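Local coordinates for phosphate-binding protein (Unidentified prokaryotic organism, PDB 3W9V) that binds phosphate, as a DING protein belonging to the PstS family of phosphate-transport proteins, at residues K36-E41 against N45-D50; V259-P262 against D266-N269. The protein carries 1 engineered substitution. All blocks are in the same frame, centred on the assembly; numbering follows the deposited sequence.

Contact 1. Residues K36-E41 against N45-D50; sequences KIAFLE and NQFGTD
In this periplasmic-binding-protein fold, helix 32-41 is met by the loop that follows it, I37 and A38 on the helix packing against Q46 and F47. Q46 closes a short 3-10 segment, and its CA lies 5.8 Å from the CA of A38. No hydrogen bond crosses between 36-41 and 45-50, so the 166 Å² buried between them rests on carbon contacts. The A38 methyl sits over one face of the F47 phenyl, CB being 3.9 Å from the ring centroid and 29° off its normal, a CH-pi geometry displaced toward the CZ-CE1 edge, with A38 CB 3.5 Å from F47 CZ. The same ring also touches V30, while F39 and L40 carry the helix onto strand 83-92 and helix 66-75. Beside this contact, one residue earlier on each segment, Q46 CG lies 3.8 Å from I37 CG2, the branch anti to the backbone N. A bend at chi2 (-58°) turns the Q46 amide back toward N45, where NE2 donates to OD1 at 2.9 Å. That N-H is fairly straight at 158°, but NE2 stands above the carbonyl plane of N45 and not on a lone pair.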
# COMPACT_ATOMS: atom_id res chain seq x y z
N LYS A 36 -3.67 -1.86 -11.91
CA LYS A 36 -5.11 -1.91 -12.08
C LYS A 36 -5.50 -1.96 -13.56
O LYS A 36 -6.34 -2.76 -13.95
CB LYS A 36 -5.81 -0.77 -11.34
CG LYS A 36 -5.70 -0.86 -9.83
CD LYS A 36 -6.71 0.02 -9.11
CE LYS A 36 -6.46 1.50 -9.35
NZ LYS A 36 -7.51 2.32 -8.69
N ILE A 37 -4.90 -1.10 -14.38
CA ILE A 37 -5.19 -1.10 -15.81
C ILE A 37 -4.83 -2.46 -16.43
O ILE A 37 -5.61 -3.04 -17.19
CB ILE A 37 -4.42 0.02 -16.54
CG1 ILE A 37 -4.96 1.39 -16.14
CG2 ILE A 37 -4.50 -0.15 -18.06
CD1 ILE A 37 -4.04 2.54 -16.51
N ALA A 38 -3.66 -2.96 -16.06
CA ALA A 38 -3.19 -4.24 -16.59
C ALA A 38 -4.21 -5.34 -16.34
O ALA A 38 -4.56 -6.09 -17.24
CB ALA A 38 -1.84 -4.60 -15.99
N PHE A 39 -4.69 -5.43 -15.10
CA PHE A 39 -5.68 -6.46 -14.80
C PHE A 39 -7.04 -6.17 -15.43
O PHE A 39 -7.61 -7.02 -16.12
CB PHE A 39 -5.85 -6.67 -13.30
CG PHE A 39 -6.85 -7.73 -12.96
CD1 PHE A 39 -6.45 -9.05 -12.84
CD2 PHE A 39 -8.19 -7.42 -12.81
CE1 PHE A 39 -7.38 -10.04 -12.55
CE2 PHE A 39 -9.12 -8.41 -12.53
CZ PHE A 39 -8.71 -9.72 -12.39
N LEU A 40 -7.58 -4.98 -15.17
CA LEU A 40 -8.96 -4.67 -15.54
C LEU A 40 -9.20 -4.74 -17.04
O LEU A 40 -10.28 -5.12 -17.48
CB LEU A 40 -9.36 -3.30 -15.02
CG LEU A 40 -9.41 -3.16 -13.50
CD1 LEU A 40 -9.49 -1.68 -13.15
CD2 LEU A 40 -10.59 -3.92 -12.92
N GLU A 41 -8.19 -4.35 -17.82
CA GLU A 41 -8.32 -4.29 -19.27
C GLU A 41 -7.52 -5.38 -19.98
O GLU A 41 -7.48 -5.42 -21.21
CB GLU A 41 -7.88 -2.91 -19.76
CG GLU A 41 -8.69 -1.77 -19.12
CD GLU A 41 -8.23 -0.40 -19.58
OE1 GLU A 41 -8.04 -0.21 -20.80
OE2 GLU A 41 -8.05 0.49 -18.72
N ASN A 45 0.79 -4.61 -21.78
CA ASN A 45 1.67 -3.51 -22.18
C ASN A 45 2.03 -2.58 -21.02
O ASN A 45 3.03 -1.87 -21.10
CB ASN A 45 1.12 -2.72 -23.38
CG ASN A 45 -0.01 -1.77 -23.01
OD1 ASN A 45 -0.74 -1.97 -22.03
ND2 ASN A 45 -0.17 -0.73 -23.80
N GLN A 46 1.25 -2.61 -19.93
CA GLN A 46 1.59 -1.84 -18.73
C GLN A 46 2.73 -2.49 -17.94
O GLN A 46 3.30 -1.85 -17.04
CB GLN A 46 0.36 -1.70 -17.83
CG GLN A 46 -0.83 -1.05 -18.52
CD GLN A 46 -0.50 0.32 -19.08
OE1 GLN A 46 -0.14 1.23 -18.33
NE2 GLN A 46 -0.61 0.47 -20.39
N PHE A 47 3.03 -3.75 -18.26
CA PHE A 47 4.10 -4.51 -17.61
C PHE A 47 5.34 -4.62 -18.50
O PHE A 47 6.47 -4.65 -18.00
CB PHE A 47 3.63 -5.94 -17.28
CG PHE A 47 2.58 -6.03 -16.19
CD1 PHE A 47 2.27 -4.94 -15.38
CD2 PHE A 47 1.92 -7.22 -15.98
CE1 PHE A 47 1.30 -5.06 -14.38
CE2 PHE A 47 0.95 -7.35 -14.99
CZ PHE A 47 0.64 -6.27 -14.20
N GLY A 48 5.15 -4.70 -19.81
CA GLY A 48 6.27 -4.89 -20.72
C GLY A 48 5.80 -4.91 -22.15
O GLY A 48 4.61 -4.78 -22.44
N THR A 49 6.74 -5.12 -23.07
CA THR A 49 6.41 -5.04 -24.49
C THR A 49 5.84 -6.33 -25.08
O THR A 49 5.28 -6.29 -26.17
CB THR A 49 7.62 -4.58 -25.31
OG1 THR A 49 8.70 -5.50 -25.12
CG2 THR A 49 8.06 -3.19 -24.88
N ASP A 50 5.97 -7.46 -24.39
CA ASP A 50 5.45 -8.71 -24.95
C ASP A 50 3.95 -8.86 -24.72
O ASP A 50 3.51 -9.56 -23.80
CB ASP A 50 6.18 -9.94 -24.40
CG ASP A 50 5.77 -11.23 -25.11
OD1 ASP A 50 4.83 -11.22 -25.93
OD2 ASP A 50 6.39 -12.28 -24.82

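Contact 2. Residues V259-P262 against D266-N269; sequences VPLP and DRGN
R267 grips the carbonyl oxygen of P262 side-on with two nitrogens, NE and NH2, each 2.9 Å from P262 O. The acceptor lies at the edge of the guanidinium, only 6° out of its plane, so both N-H bonds converge on one atom. Seen from the carbonyl the two donors differ. NH2 sits almost in line with the C=O bond, at a C=O...N angle of 163°, whereas NE stands 42° out of the carbonyl plane, on neither lone pair. The R267 chain, extended from CG to NE, carries the guanidinium out to P262 O. The CA atoms of P262 and R267, the nearest pair across the two segments, are 6.6 Å apart.

Around this grip the packing is modest, 133 Å² in all. L261 CB lies 3.7 Å from R267 NH2, approaching obliquely to the guanidinium, with L261 CD1 4.0 Å from the same nitrogen. The P262 ring is farther off, its CB 4.2 Å from R267 NE. With an alanine in place of R267, P262 O would probably lose both of these donors and a gap would be likely to open beside L261 CB. Helix 344-354 covers the group, W346 touching L261 and P262 while A349 meets R267. The backbone O of R267 also accepts from W273 NE1.

R267 is the second residue of a type I beta turn, D266 to N269, closed by N269 N to D266 O at 2.8 Å. The arrangement is thus a two-nitrogen, side-on arginine-to-backbone-carbonyl interaction made from a type I beta turn, and it ties together two irregular segments separated by three residues, within the long connection between helix 253-257 and strand 277-278.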
# COMPACT_ATOMS: atom_id res chain seq x y z
N VAL A 259 -8.75 -4.51 13.15
CA VAL A 259 -9.52 -4.03 12.01
C VAL A 259 -10.67 -5.00 11.77
O VAL A 259 -10.44 -6.20 11.63
CB VAL A 259 -8.63 -3.95 10.75
CG1 VAL A 259 -9.47 -3.76 9.50
CG2 VAL A 259 -7.60 -2.84 10.91
N PRO A 260 -11.91 -4.49 11.74
CA PRO A 260 -13.05 -5.40 11.59
C PRO A 260 -13.03 -6.16 10.26
O PRO A 260 -12.57 -5.63 9.25
CB PRO A 260 -14.26 -4.46 11.64
CG PRO A 260 -13.78 -3.26 12.39
CD PRO A 260 -12.34 -3.10 11.99
N LEU A 261 -13.57 -7.37 10.26
CA LEU A 261 -13.70 -8.16 9.04
C LEU A 261 -14.68 -7.51 8.07
O LEU A 261 -15.55 -6.75 8.49
CB LEU A 261 -14.18 -9.57 9.38
CG LEU A 261 -13.18 -10.43 10.15
CD1 LEU A 261 -13.79 -11.78 10.50
CD2 LEU A 261 -11.90 -10.62 9.34
N PRO A 262 -14.55 -7.81 6.77
CA PRO A 262 -15.53 -7.29 5.82
C PRO A 262 -16.93 -7.82 6.15
O PRO A 262 -17.07 -8.98 6.52
CB PRO A 262 -15.06 -7.86 4.48
CG PRO A 262 -13.62 -8.23 4.69
CD PRO A 262 -13.55 -8.67 6.12
N ASP A 266 -22.04 -8.77 2.53
CA ASP A 266 -21.57 -8.05 1.35
C ASP A 266 -20.24 -8.58 0.82
O ASP A 266 -19.58 -7.91 0.04
CB ASP A 266 -21.44 -6.55 1.65
CG ASP A 266 -22.78 -5.82 1.66
OD1 ASP A 266 -23.77 -6.38 1.13
OD2 ASP A 266 -22.84 -4.69 2.17
N ARG A 267 -19.85 -9.79 1.21
CA ARG A 267 -18.54 -10.29 0.78
C ARG A 267 -18.43 -10.59 -0.72
O ARG A 267 -17.33 -10.81 -1.23
CB ARG A 267 -18.07 -11.47 1.66
CG ARG A 267 -17.54 -10.98 2.99
CD ARG A 267 -17.08 -12.10 3.92
NE ARG A 267 -16.94 -11.57 5.27
CZ ARG A 267 -16.59 -12.28 6.34
NH1 ARG A 267 -16.27 -13.56 6.22
NH2 ARG A 267 -16.54 -11.69 7.53
N GLY A 268 -19.56 -10.57 -1.43
CA GLY A 268 -19.54 -10.63 -2.88
C GLY A 268 -19.18 -9.31 -3.54
O GLY A 268 -19.03 -9.24 -4.76
N ASN A 269 -19.04 -8.26 -2.73
CA ASN A 269 -18.65 -6.93 -3.21
C ASN A 269 -17.18 -6.70 -2.92
O ASN A 269 -16.80 -6.56 -1.76
CB ASN A 269 -19.51 -5.87 -2.51
CG ASN A 269 -19.13 -4.44 -2.90
OD1 ASN A 269 -18.22 -4.20 -3.69
ND2 ASN A 269 -19.85 -3.47 -2.33

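Contacts 1 and 2 are separate sites in series along the chain: their centres are 28 Å apart, and their nearest atoms about 12 Å. Each joins segments with just three residues between them; their centres are 19 and 18 Å from the chain centre, and both are partly buried. Their chemistry differs, carbon packing in 36-41 with 45-50 and a two-donor polar grip in 259-262 with 266-269. Neighbouring residues connect them indirectly. F39 and L40 of contact 1 touch L83 at the start of strand 83-92, while G268 O of contact 2 accepts from NZ of the preceding residue, K82. No phosphate-binding residue is identified in either contact, so no role in binding is assigned to them.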